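Local atomic coordinates of uncharacterized protein YacP (Bacillus subtilis, PDB entry 5MQ8), a protein that acts as an endoribonuclease (Rae1) of the PIN-domain clan, involved in ribosome-dependent decay of messenger RNA. Residues E28-L33 with V50-H55; Q41-N46 with E132-R137; K58-K63 with V71-E76; L87-N92 with F112-L117. All coordinates share one frame; numbering follows the deposited sequence.

Interaction 1: residues E28-L33 with V50-H55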
loop_
_atom_site.group_PDB
_atom_site.type_symbol
_atom_site.label_atom_id
_atom_site.label_comp_id
_atom_site.label_asym_id
_atom_site.label_seq_id
_atom_site.Cartn_x
_atom_site.Cartn_y
_atom_site.Cartn_z
ATOM N N GLU A 28 -13.543 7.507 -13.030
ATOM C CA GLU A 28 -12.463 6.599 -12.685
ATOM C C GLU A 28 -11.183 6.980 -13.424
ATOM O O GLU A 28 -10.116 6.997 -12.806
ATOM C CB GLU A 28 -12.857 5.137 -12.931
ATOM C CG GLU A 28 -13.705 4.583 -11.800
ATOM C CD GLU A 28 -14.293 3.193 -11.965
ATOM O OE1 GLU A 28 -13.699 2.353 -12.680
ATOM O OE2 GLU A 28 -15.350 2.939 -11.347
ATOM N N ALA A 29 -11.292 7.337 -14.720
ATOM C CA ALA A 29 -10.133 7.740 -15.522
ATOM C C ALA A 29 -9.463 9.009 -14.954
ATOM O O ALA A 29 -8.234 9.081 -14.889
ATOM C CB ALA A 29 -10.541 7.946 -16.969
ATOM N N ARG A 30 -10.281 9.972 -14.497
ATOM C CA ARG A 30 -9.864 11.225 -13.871
ATOM C C ARG A 30 -9.081 10.926 -12.574
ATOM O O ARG A 30 -7.981 11.440 -12.394
ATOM C CB ARG A 30 -11.097 12.101 -13.609
ATOM C CG ARG A 30 -10.856 13.350 -12.776
ATOM C CD ARG A 30 -11.474 13.189 -11.404
ATOM N NE ARG A 30 -12.842 13.665 -11.376
ATOM C CZ ARG A 30 -13.735 13.325 -10.456
ATOM N NH1 ARG A 30 -13.417 12.468 -9.492
ATOM N NH2 ARG A 30 -14.957 13.829 -10.498
ATOM N N ASP A 31 -9.640 10.066 -11.709
ATOM C CA ASP A 31 -9.029 9.653 -10.450
ATOM C C ASP A 31 -7.686 8.954 -10.644
ATOM O O ASP A 31 -6.738 9.282 -9.938
ATOM C CB ASP A 31 -9.997 8.754 -9.662
ATOM C CG ASP A 31 -11.208 9.479 -9.083
ATOM O OD1 ASP A 31 -11.204 10.730 -9.069
ATOM O OD2 ASP A 31 -12.151 8.789 -8.632
ATOM N N VAL A 32 -7.599 8.000 -11.605
ATOM C CA VAL A 32 -6.361 7.278 -11.909
ATOM C C VAL A 32 -5.309 8.272 -12.418
ATOM O O VAL A 32 -4.170 8.247 -11.929
ATOM C CB VAL A 32 -6.570 6.077 -12.873
ATOM C CG1 VAL A 32 -5.232 5.448 -13.275
ATOM C CG2 VAL A 32 -7.483 5.024 -12.248
ATOM N N LEU A 33 -5.715 9.185 -13.338
ATOM C CA LEU A 33 -4.820 10.204 -13.881
ATOM C C LEU A 33 -4.241 11.109 -12.797
ATOM O O LEU A 33 -3.032 11.341 -12.799
ATOM C CB LEU A 33 -5.494 11.018 -15.013
ATOM C CG LEU A 33 -4.689 12.173 -15.623
ATOM C CD1 LEU A 33 -3.380 11.669 -16.284
ATOM C CD2 LEU A 33 -5.545 12.942 -16.617
ATOM N N VAL A 50 -3.230 19.768 -13.512
ATOM C CA VAL A 50 -4.086 19.012 -14.427
ATOM C C VAL A 50 -5.332 19.838 -14.736
ATOM O O VAL A 50 -6.063 20.223 -13.824
ATOM C CB VAL A 50 -4.404 17.575 -13.923
ATOM C CG1 VAL A 50 -5.166 16.777 -14.979
ATOM C CG2 VAL A 50 -3.122 16.837 -13.543
ATOM N N VAL A 51 -5.556 20.100 -16.023
ATOM C CA VAL A 51 -6.687 20.877 -16.525
ATOM C C VAL A 51 -7.687 19.958 -17.218
ATOM O O VAL A 51 -7.370 19.289 -18.210
ATOM C CB VAL A 51 -6.229 22.069 -17.423
ATOM C CG1 VAL A 51 -7.423 22.844 -17.994
ATOM C CG2 VAL A 51 -5.317 23.002 -16.646
ATOM N N PHE A 52 -8.891 19.926 -16.678
ATOM C CA PHE A 52 -9.974 19.129 -17.202
ATOM C C PHE A 52 -11.038 20.020 -17.818
ATOM O O PHE A 52 -11.487 20.992 -17.199
ATOM C CB PHE A 52 -10.610 18.263 -16.106
ATOM C CG PHE A 52 -9.757 17.127 -15.599
ATOM C CD1 PHE A 52 -9.456 16.039 -16.416
ATOM C CD2 PHE A 52 -9.306 17.108 -14.284
ATOM C CE1 PHE A 52 -8.691 14.968 -15.931
ATOM C CE2 PHE A 52 -8.541 16.034 -13.803
ATOM C CZ PHE A 52 -8.232 14.979 -14.632
ATOM N N ASP A 53 -11.455 19.669 -19.036
ATOM C CA ASP A 53 -12.533 20.358 -19.710
ATOM C C ASP A 53 -13.802 19.953 -18.912
ATOM O O ASP A 53 -14.126 18.765 -18.846
ATOM C CB ASP A 53 -12.621 19.879 -21.173
ATOM C CG ASP A 53 -13.688 20.605 -21.976
ATOM O OD1 ASP A 53 -14.886 20.480 -21.622
ATOM O OD2 ASP A 53 -13.322 21.311 -22.944
ATOM N N ALA A 54 -14.464 20.939 -18.261
ATOM C CA ALA A 54 -15.650 20.728 -17.412
ATOM C C ALA A 54 -16.877 20.109 -18.119
ATOM O O ALA A 54 -17.728 19.521 -17.447
ATOM C CB ALA A 54 -16.038 22.029 -16.728
ATOM N N HIS A 55 -16.971 20.236 -19.455
ATOM C CA HIS A 55 -18.076 19.642 -20.215
ATOM C C HIS A 55 -17.863 18.170 -20.565
ATOM O O HIS A 55 -18.829 17.491 -20.931
ATOM C CB HIS A 55 -18.411 20.462 -21.466
ATOM C CG HIS A 55 -19.086 21.744 -21.115
ATOM N ND1 HIS A 55 -20.419 21.775 -20.718
ATOM C CD2 HIS A 55 -18.565 22.985 -21.000
ATOM C CE1 HIS A 55 -20.671 23.036 -20.418
ATOM N NE2 HIS A 55 -19.583 23.800 -20.565
#
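Arg30 and Leu33 of helix 23-44 meet Phe52 and Val50 of strand 47-52, packing a helix on the parallel sheet of a PIN-like alpha/beta fold. This helix lies in the connection between the neighbouring parallel strands 3-7 and 47-52, a beta-alpha-beta crossover, and its local axis runs antiparallel to the strand (168°) with a closest approach of 11.2 Å.

The CB of Arg30 grazes Phe52 CZ at 4.2 Å. With CG anti to the backbone N (chi1 171°), that methylene is carried to the Phe52 ring, where CG lies 3.6 Å from CZ and makes an off-centre CH-pi contact, 30° from the ring normal. Beyond it the chain bends at chi2 and chi3, so that CD and NE lead off the ring; NE is hydrogen-bonded elsewhere in the structure. At the tip, NH1 bonds Asp31 OD1 at 2.8 Å in a salt bridge, while NH2 donates to Lys58 O; the guanidinium is thus gripped from two directions.

Leu33 completes the packing with one methyl, CD2, which reaches Phe52 CE1 at 3.8 Å as the two side chains pass in opposite directions. The same CD2 also touches Val50 CG1 at 4.2 Å.

Interaction 2: residues Q41-N46 with E132-R137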
loop_
_atom_site.group_PDB
_atom_site.type_symbol
_atom_site.label_atom_id
_atom_site.label_comp_id
_atom_site.label_asym_id
_atom_site.label_seq_id
_atom_site.Cartn_x
_atom_site.Cartn_y
_atom_site.Cartn_z
ATOM N N GLN A 41 4.736 14.280 -9.967
ATOM C CA GLN A 41 5.115 15.474 -9.212
ATOM C C GLN A 41 6.156 15.118 -8.127
ATOM O O GLN A 41 7.200 15.771 -8.046
ATOM C CB GLN A 41 3.887 16.170 -8.588
ATOM C CG GLN A 41 4.262 17.372 -7.698
ATOM C CD GLN A 41 3.331 18.553 -7.696
ATOM O OE1 GLN A 41 2.718 18.920 -8.693
ATOM N NE2 GLN A 41 3.224 19.203 -6.557
ATOM N N SER A 42 5.855 14.102 -7.304
ATOM C CA SER A 42 6.715 13.665 -6.211
ATOM C C SER A 42 8.089 13.169 -6.672
ATOM O O SER A 42 9.088 13.607 -6.115
ATOM C CB SER A 42 6.016 12.609 -5.368
ATOM O OG SER A 42 6.841 12.250 -4.275
ATOM N N TYR A 43 8.143 12.306 -7.696
ATOM C CA TYR A 43 9.408 11.806 -8.213
ATOM C C TYR A 43 10.308 12.909 -8.795
ATOM O O TYR A 43 11.473 13.029 -8.396
ATOM C CB TYR A 43 9.178 10.705 -9.260
ATOM C CG TYR A 43 10.460 10.018 -9.689
ATOM C CD1 TYR A 43 10.989 8.960 -8.952
ATOM C CD2 TYR A 43 11.168 10.452 -10.807
ATOM C CE1 TYR A 43 12.187 8.351 -9.317
ATOM C CE2 TYR A 43 12.370 9.854 -11.178
ATOM C CZ TYR A 43 12.877 8.805 -10.428
ATOM O OH TYR A 43 14.064 8.207 -10.778
ATOM N N THR A 44 9.761 13.701 -9.747
ATOM C CA THR A 44 10.488 14.735 -10.476
ATOM C C THR A 44 10.743 16.017 -9.683
ATOM O O THR A 44 11.710 16.724 -9.973
ATOM C CB THR A 44 9.779 15.060 -11.813
ATOM O OG1 THR A 44 8.519 15.675 -11.543
ATOM C CG2 THR A 44 9.579 13.844 -12.687
ATOM N N GLY A 45 9.847 16.348 -8.766
ATOM C CA GLY A 45 9.922 17.608 -8.039
ATOM C C GLY A 45 9.353 18.749 -8.862
ATOM O O GLY A 45 9.396 19.906 -8.437
ATOM N N ASN A 46 8.790 18.432 -10.053
ATOM C CA ASN A 46 8.202 19.427 -10.949
ATOM C C ASN A 46 6.777 19.714 -10.547
ATOM O O ASN A 46 6.054 18.806 -10.134
ATOM C CB ASN A 46 8.251 18.954 -12.405
ATOM C CG ASN A 46 9.640 18.897 -13.003
ATOM O OD1 ASN A 46 10.626 19.365 -12.435
ATOM N ND2 ASN A 46 9.745 18.327 -14.181
ATOM N N GLU A 132 6.503 5.010 -12.187
ATOM C CA GLU A 132 5.707 4.047 -11.429
ATOM C C GLU A 132 6.560 2.829 -11.026
ATOM O O GLU A 132 6.535 2.417 -9.865
ATOM C CB GLU A 132 4.546 3.525 -12.286
ATOM C CG GLU A 132 3.220 4.234 -12.123
ATOM C CD GLU A 132 2.087 3.506 -12.825
ATOM O OE1 GLU A 132 2.176 3.322 -14.061
ATOM O OE2 GLU A 132 1.134 3.078 -12.133
ATOM N N ARG A 133 7.265 2.234 -12.011
ATOM C CA ARG A 133 8.109 1.055 -11.825
ATOM C C ARG A 133 9.286 1.333 -10.919
ATOM O O ARG A 133 9.634 0.472 -10.115
ATOM C CB ARG A 133 8.580 0.493 -13.180
ATOM C CG ARG A 133 7.519 -0.347 -13.887
ATOM C CD ARG A 133 8.083 -1.084 -15.101
ATOM N NE ARG A 133 8.298 -0.199 -16.254
ATOM C CZ ARG A 133 7.404 0.020 -17.217
ATOM N NH1 ARG A 133 6.218 -0.576 -17.183
ATOM N NH2 ARG A 133 7.689 0.841 -18.220
ATOM N N ARG A 134 9.870 2.538 -11.030
ATOM C CA ARG A 134 11.010 2.976 -10.238
ATOM C C ARG A 134 10.617 3.167 -8.782
ATOM O O ARG A 134 11.335 2.688 -7.898
ATOM C CB ARG A 134 11.623 4.263 -10.816
ATOM C CG ARG A 134 13.055 4.074 -11.315
ATOM C CD ARG A 134 13.514 5.202 -12.225
ATOM N NE ARG A 134 14.076 4.687 -13.479
ATOM C CZ ARG A 134 14.348 5.437 -14.543
ATOM N NH1 ARG A 134 14.109 6.740 -14.524
ATOM N NH2 ARG A 134 14.846 4.885 -15.641
ATOM N N ILE A 135 9.471 3.855 -8.524
ATOM C CA ILE A 135 8.975 4.084 -7.166
ATOM C C ILE A 135 8.699 2.743 -6.487
ATOM O O ILE A 135 9.140 2.548 -5.356
ATOM C CB ILE A 135 7.753 5.055 -7.110
ATOM C CG1 ILE A 135 8.165 6.478 -7.502
ATOM C CG2 ILE A 135 7.080 5.042 -5.719
ATOM C CD1 ILE A 135 6.986 7.437 -7.732
ATOM N N GLU A 136 8.025 1.818 -7.206
ATOM C CA GLU A 136 7.687 0.480 -6.717
ATOM C C GLU A 136 8.929 -0.313 -6.326
ATOM O O GLU A 136 8.934 -0.924 -5.255
ATOM C CB GLU A 136 6.853 -0.297 -7.741
ATOM C CG GLU A 136 5.374 0.030 -7.701
ATOM C CD GLU A 136 4.479 -0.815 -8.591
ATOM O OE1 GLU A 136 4.671 -2.053 -8.643
ATOM O OE2 GLU A 136 3.542 -0.239 -9.186
ATOM N N ARG A 137 9.983 -0.276 -7.177
ATOM C CA ARG A 137 11.255 -0.963 -6.944
ATOM C C ARG A 137 11.963 -0.415 -5.716
ATOM O O ARG A 137 12.441 -1.206 -4.908
ATOM C CB ARG A 137 12.175 -0.867 -8.164
ATOM C CG ARG A 137 12.176 -2.122 -9.025
ATOM C CD ARG A 137 13.412 -2.223 -9.923
ATOM N NE ARG A 137 13.463 -1.160 -10.932
ATOM C CZ ARG A 137 14.290 -0.121 -10.881
ATOM N NH1 ARG A 137 15.168 -0.012 -9.892
ATOM N NH2 ARG A 137 14.268 0.799 -11.836
#
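A helix-to-helix side-chain contact, carried by Tyr43 against Arg134 and Ile135, joins the C-terminal end of helix 23-44 to the long helix 121-145. Tyr43 and Ile135 form the closest CA pair of the two segments, 7.8 Å apart. Tyr43 points its CB toward helix 121-145, and CG, anti to the backbone N (chi1 -172°), continues that course and carries the ring over to that helix, where CD1 meets Ile135 and the hydroxyl end meets Arg134.

Nearer the backbone, ring atom CD1 of Tyr43 lies 4.0 Å from Ile135 CG1, the two side chains running alongside each other and pointing opposite ways. Farther out, the hydroxyl OH of Tyr43 comes to 3.4 Å from Arg134 CD, and ring carbon CZ to 4.1 Å from the same methylene. The guanidinium is tilted 40° from the phenol plane, and its NH1 stays 4.0 Å from Tyr43 OH. Phe161 of the second subunit packs on both Tyr43 and Ile135, extending the apolar patch into the dimer interface.

No hydrogen bond crosses between these segments. The chemistry is therefore mainly dispersion, graded from apolar at Ile135 to polar at Arg134: the phenol oxygen rests on an aliphatic carbon near a positive charge, which may give a weak electrostatic attraction without fixing the rotation of the guanidinium.

Interaction 3: residues K58-K63 with V71-E76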
loop_
_atom_site.group_PDB
_atom_site.type_symbol
_atom_site.label_atom_id
_atom_site.label_comp_id
_atom_site.label_asym_id
_atom_site.label_seq_id
_atom_site.Cartn_x
_atom_site.Cartn_y
_atom_site.Cartn_z
ATOM N N LYS A 58 -16.147 14.684 -15.337
ATOM C CA LYS A 58 -16.910 14.805 -14.096
ATOM C C LYS A 58 -16.172 15.692 -13.095
ATOM O O LYS A 58 -14.981 15.485 -12.839
ATOM C CB LYS A 58 -17.155 13.398 -13.515
ATOM C CG LYS A 58 -17.779 13.346 -12.126
ATOM C CD LYS A 58 -19.294 13.339 -12.112
ATOM C CE LYS A 58 -19.831 13.839 -10.791
ATOM N NZ LYS A 58 -19.533 12.906 -9.665
ATOM N N GLY A 59 -16.896 16.678 -12.562
ATOM C CA GLY A 59 -16.389 17.613 -11.567
ATOM C C GLY A 59 -16.124 16.937 -10.237
ATOM O O GLY A 59 -16.736 15.907 -9.920
ATOM N N LEU A 60 -15.172 17.494 -9.479
ATOM C CA LEU A 60 -14.747 17.002 -8.169
ATOM C C LEU A 60 -15.869 17.068 -7.125
ATOM O O LEU A 60 -16.023 16.120 -6.346
ATOM C CB LEU A 60 -13.511 17.791 -7.694
ATOM C CG LEU A 60 -12.137 17.103 -7.740
ATOM C CD1 LEU A 60 -11.990 16.144 -8.912
ATOM C CD2 LEU A 60 -11.023 18.133 -7.787
ATOM N N GLU A 61 -16.666 18.172 -7.136
ATOM C CA GLU A 61 -17.773 18.443 -6.203
ATOM C C GLU A 61 -17.254 18.419 -4.752
ATOM O O GLU A 61 -16.558 19.354 -4.347
ATOM C CB GLU A 61 -18.974 17.484 -6.416
ATOM C CG GLU A 61 -19.729 17.674 -7.720
ATOM C CD GLU A 61 -20.992 16.839 -7.831
ATOM O OE1 GLU A 61 -22.097 17.408 -7.679
ATOM O OE2 GLU A 61 -20.875 15.612 -8.061
ATOM N N LYS A 62 -17.530 17.327 -4.003
ATOM C CA LYS A 62 -17.081 17.143 -2.619
ATOM C C LYS A 62 -15.589 16.803 -2.584
ATOM O O LYS A 62 -14.841 17.453 -1.852
ATOM C CB LYS A 62 -17.900 16.035 -1.923
ATOM C CG LYS A 62 -17.605 15.876 -0.432
ATOM C CD LYS A 62 -18.494 14.820 0.211
ATOM C CE LYS A 62 -18.636 15.033 1.700
ATOM N NZ LYS A 62 -17.458 14.532 2.457
ATOM N N LYS A 63 -15.178 15.775 -3.373
ATOM C CA LYS A 63 -13.828 15.214 -3.478
ATOM C C LYS A 63 -12.692 16.227 -3.354
ATOM O O LYS A 63 -12.574 17.162 -4.157
ATOM C CB LYS A 63 -13.666 14.397 -4.773
ATOM C CG LYS A 63 -13.675 12.888 -4.568
ATOM C CD LYS A 63 -13.819 12.148 -5.895
ATOM C CE LYS A 63 -14.007 10.662 -5.705
ATOM N NZ LYS A 63 -14.399 9.977 -6.969
ATOM N N VAL A 71 -5.687 20.480 -9.474
ATOM C CA VAL A 71 -6.670 20.074 -10.471
ATOM C C VAL A 71 -7.585 21.260 -10.749
ATOM O O VAL A 71 -8.206 21.785 -9.821
ATOM C CB VAL A 71 -7.437 18.806 -10.017
ATOM C CG1 VAL A 71 -8.603 18.505 -10.944
ATOM C CG2 VAL A 71 -6.496 17.601 -9.911
ATOM N N ILE A 72 -7.648 21.694 -12.027
ATOM C CA ILE A 72 -8.444 22.848 -12.449
ATOM C C ILE A 72 -9.434 22.460 -13.525
ATOM O O ILE A 72 -9.068 21.797 -14.486
ATOM C CB ILE A 72 -7.533 24.049 -12.861
ATOM C CG1 ILE A 72 -6.862 24.655 -11.620
ATOM C CG2 ILE A 72 -8.316 25.147 -13.614
ATOM C CD1 ILE A 72 -5.707 25.502 -11.882
ATOM N N PHE A 73 -10.692 22.852 -13.343
ATOM C CA PHE A 73 -11.733 22.632 -14.329
ATOM C C PHE A 73 -11.946 23.936 -15.094
ATOM O O PHE A 73 -11.837 25.013 -14.503
ATOM C CB PHE A 73 -13.028 22.126 -13.669
ATOM C CG PHE A 73 -12.980 20.656 -13.321
ATOM C CD1 PHE A 73 -12.322 20.215 -12.181
ATOM C CD2 PHE A 73 -13.562 19.709 -14.150
ATOM C CE1 PHE A 73 -12.253 18.852 -11.870
ATOM C CE2 PHE A 73 -13.501 18.349 -13.834
ATOM C CZ PHE A 73 -12.836 17.929 -12.698
ATOM N N THR A 74 -12.190 23.850 -16.417
ATOM C CA THR A 74 -12.429 25.041 -17.244
ATOM C C THR A 74 -13.790 25.676 -16.888
ATOM O O THR A 74 -14.613 25.033 -16.233
ATOM C CB THR A 74 -12.362 24.697 -18.747
ATOM O OG1 THR A 74 -13.329 23.692 -19.061
ATOM C CG2 THR A 74 -10.979 24.275 -19.201
ATOM N N LYS A 75 -14.008 26.948 -17.298
ATOM C CA LYS A 75 -15.288 27.648 -17.143
ATOM C C LYS A 75 -16.186 27.173 -18.289
ATOM O O LYS A 75 -15.716 26.428 -19.159
ATOM C CB LYS A 75 -15.113 29.180 -17.243
ATOM C CG LYS A 75 -14.350 29.840 -16.100
ATOM C CD LYS A 75 -15.237 30.394 -14.983
ATOM C CE LYS A 75 -15.729 31.796 -15.256
ATOM N NZ LYS A 75 -16.578 32.296 -14.147
ATOM N N GLU A 76 -17.432 27.695 -18.349
ATOM C CA GLU A 76 -18.499 27.344 -19.300
ATOM C C GLU A 76 -18.064 27.185 -20.796
ATOM O O GLU A 76 -18.137 26.064 -21.299
ATOM C CB GLU A 76 -19.694 28.308 -19.179
ATOM C CG GLU A 76 -21.032 27.623 -19.437
ATOM C CD GLU A 76 -22.266 28.439 -19.094
ATOM O OE1 GLU A 76 -22.670 28.440 -17.908
ATOM O OE2 GLU A 76 -22.845 29.059 -20.016
#
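Phe73, at the end of strand 70-73, receives the backbone of Lys58 and Gly59 and the side chain of Leu60, so that the loop between strands 47-52 and 70-73 folds back on an outermost strand of the parallel sheet in this PIN-like domain. The close part is built around the ring. Lys58 O stands 3.3 Å from Phe73 CZ, and Gly59 CA makes an off-centre CH-pi contact, 4.1 Å from the ring centroid and 30° off its normal. Phe73 CG is anti to its own carbonyl carbon (chi1 -78°), which sends the ring toward the loop. The Phe52 ring, from the neighbouring strand, also meets Phe73, with planes at about 35°, and links this patch to the interior.

The outer side is looser. Lys58 directs its CB away from the strand, and its NZ reaches Glu61 OE2 only through a weak, 3.4 Å bond in a salt bridge within the loop. The charged end therefore adds little to the grip on the strand.

Leu60, by contrast, belongs to the close part, and its branches part to different neighbours: CD1 lies 4.0 Å from Phe73 CE1, while CD2 is 4.0 Å from Val71 CG1.

Interaction 4: residues L87-N92 with F112-L117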
loop_
_atom_site.group_PDB
_atom_site.type_symbol
_atom_site.label_atom_id
_atom_site.label_comp_id
_atom_site.label_asym_id
_atom_site.label_seq_id
_atom_site.Cartn_x
_atom_site.Cartn_y
_atom_site.Cartn_z
ATOM N N LEU A 87 -2.886 29.895 -17.184
ATOM C CA LEU A 87 -2.010 29.350 -16.143
ATOM C C LEU A 87 -0.541 29.595 -16.447
ATOM O O LEU A 87 0.190 30.024 -15.558
ATOM C CB LEU A 87 -2.266 27.852 -15.932
ATOM C CG LEU A 87 -3.532 27.520 -15.165
ATOM C CD1 LEU A 87 -4.007 26.150 -15.512
ATOM C CD2 LEU A 87 -3.325 27.687 -13.656
ATOM N N ALA A 88 -0.114 29.366 -17.702
ATOM C CA ALA A 88 1.264 29.598 -18.128
ATOM C C ALA A 88 1.662 31.076 -18.049
ATOM O O ALA A 88 2.816 31.372 -17.750
ATOM C CB ALA A 88 1.471 29.089 -19.536
ATOM N N GLN A 89 0.710 31.990 -18.320
ATOM C CA GLN A 89 0.937 33.431 -18.262
ATOM C C GLN A 89 1.018 33.909 -16.815
ATOM O O GLN A 89 1.826 34.784 -16.512
ATOM C CB GLN A 89 -0.156 34.183 -19.028
ATOM C CG GLN A 89 0.015 34.093 -20.548
ATOM C CD GLN A 89 -1.140 34.671 -21.334
ATOM O OE1 GLN A 89 -2.205 35.003 -20.797
ATOM N NE2 GLN A 89 -0.963 34.774 -22.642
ATOM N N ALA A 90 0.191 33.327 -15.922
ATOM C CA ALA A 90 0.165 33.647 -14.492
ATOM C C ALA A 90 1.423 33.152 -13.772
ATOM O O ALA A 90 1.798 33.735 -12.753
ATOM C CB ALA A 90 -1.062 33.045 -13.847
ATOM N N LEU A 91 2.058 32.077 -14.294
ATOM C CA LEU A 91 3.248 31.450 -13.716
ATOM C C LEU A 91 4.507 31.670 -14.567
ATOM O O LEU A 91 5.535 31.027 -14.338
ATOM C CB LEU A 91 2.989 29.943 -13.471
ATOM C CG LEU A 91 1.730 29.575 -12.649
ATOM C CD1 LEU A 91 1.445 28.098 -12.730
ATOM C CD2 LEU A 91 1.821 30.031 -11.198
ATOM N N ASN A 92 4.424 32.610 -15.521
ATOM C CA ASN A 92 5.482 32.986 -16.455
ATOM C C ASN A 92 6.621 33.739 -15.768
ATOM O O ASN A 92 6.477 34.930 -15.482
ATOM C CB ASN A 92 4.898 33.858 -17.581
ATOM C CG ASN A 92 5.701 33.817 -18.856
ATOM O OD1 ASN A 92 6.803 34.396 -18.961
ATOM N ND2 ASN A 92 5.179 33.100 -19.852
ATOM N N PHE A 112 1.854 27.600 -27.446
ATOM C CA PHE A 112 3.024 26.997 -28.080
ATOM C C PHE A 112 3.838 28.005 -28.916
ATOM O O PHE A 112 4.940 27.683 -29.375
ATOM C CB PHE A 112 2.641 25.739 -28.873
ATOM C CG PHE A 112 2.174 24.595 -27.999
ATOM C CD1 PHE A 112 2.836 24.287 -26.812
ATOM C CD2 PHE A 112 1.102 23.799 -28.382
ATOM C CE1 PHE A 112 2.395 23.246 -25.999
ATOM C CE2 PHE A 112 0.663 22.747 -27.570
ATOM C CZ PHE A 112 1.316 22.475 -26.387
ATOM N N GLY A 113 3.300 29.221 -29.052
ATOM C CA GLY A 113 3.955 30.354 -29.695
ATOM C C GLY A 113 4.434 31.354 -28.656
ATOM O O GLY A 113 4.888 32.443 -29.008
ATOM N N GLN A 114 4.329 30.991 -27.358
ATOM C CA GLN A 114 4.717 31.830 -26.218
ATOM C C GLN A 114 5.800 31.177 -25.322
ATOM O O GLN A 114 5.859 31.451 -24.112
ATOM C CB GLN A 114 3.478 32.209 -25.381
ATOM C CG GLN A 114 2.530 33.180 -26.062
ATOM C CD GLN A 114 1.180 33.183 -25.399
ATOM O OE1 GLN A 114 1.002 33.680 -24.283
ATOM N NE2 GLN A 114 0.190 32.640 -26.085
ATOM N N GLY A 115 6.638 30.332 -25.923
ATOM C CA GLY A 115 7.745 29.677 -25.232
ATOM C C GLY A 115 7.488 28.324 -24.588
ATOM O O GLY A 115 8.446 27.646 -24.199
ATOM N N ALA A 116 6.207 27.913 -24.460
ATOM C CA ALA A 116 5.860 26.622 -23.862
ATOM C C ALA A 116 6.231 25.472 -24.778
ATOM O O ALA A 116 6.114 25.592 -26.000
ATOM C CB ALA A 116 4.383 26.569 -23.526
ATOM N N LEU A 117 6.705 24.369 -24.181
ATOM C CA LEU A 117 7.104 23.167 -24.907
ATOM C C LEU A 117 5.990 22.142 -24.893
ATOM O O LEU A 117 5.295 21.983 -23.893
ATOM C CB LEU A 117 8.411 22.569 -24.347
ATOM C CG LEU A 117 9.688 23.410 -24.551
ATOM C CD1 LEU A 117 10.832 22.896 -23.695
ATOM C CD2 LEU A 117 10.112 23.443 -26.025
#
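The side-chain amides of Gln89 and Gln114 meet through N-H and C=O groups at their edges, no face being involved across the contact, although the two planes are turned 46° apart. Gln89 NE2 donates to Gln114 OE1 at 2.8 Å, with an N-H...O angle of 156°. The donor lies in the carbonyl plane of Gln114 and uses a lone pair, while the oxygen sits close to the amide plane of Gln89. Both requirements of a good amide-amide bond are thus met without the planes coinciding.

The remaining approaches are incidental to it: Gln114 OE1 is 3.8 Å from Gln89 CD and 3.9 Å from Gln89 CG. Each chain is extended beyond CG, a shape that lets the amides span a CA-to-CA gap of 9.0 Å between Gln89 and Gln114. In Gln89, CG anti to the carbonyl carbon (chi1 -75°) starts the chain along a course that finishes at the loop.

In the fold, this bond ties helix 80-90 to the loop leading into strand 117-119, an outermost strand of the parallel sheet. Deeper in, Ala88 and Ala116 both pack on Ile111 and Ile98.

The other end of the Gln114 amide is consistent with this orientation. Its NE2 donates to Glu85 OE1, one helical turn before Gln89, and more weakly to Ala110 O, leaving OE1 to face Gln89. Donation to a carboxylate would probably make that oxygen a somewhat stronger acceptor, so the two bonds should reinforce each other even at this exposed surface.

In the fold
Interactions 1 and 3 are the closest pair, with centres 8 Å apart, and their neighbouring strands are joined by a probable hydrogen bond from Ile72 N to Val50 O (2.8 Å). Its centre about 21 and 22 Å from those of interactions 1 and 3, interaction 4 is reached through Leu87: CD1 packs on Val51 CG2 at 3.6 Å and CD2 on Ile72 CD1 at 3.7 Å. Helix 23-44 connects interaction 1 to interaction 2, whose centres are 20 Å apart; both touch the second subunit. PIN-clan nucleases generally place their acidic site at the C-terminal ends of the central parallel strands, the side where interactions 1 and 3 probably lie, since they include two such strand ends.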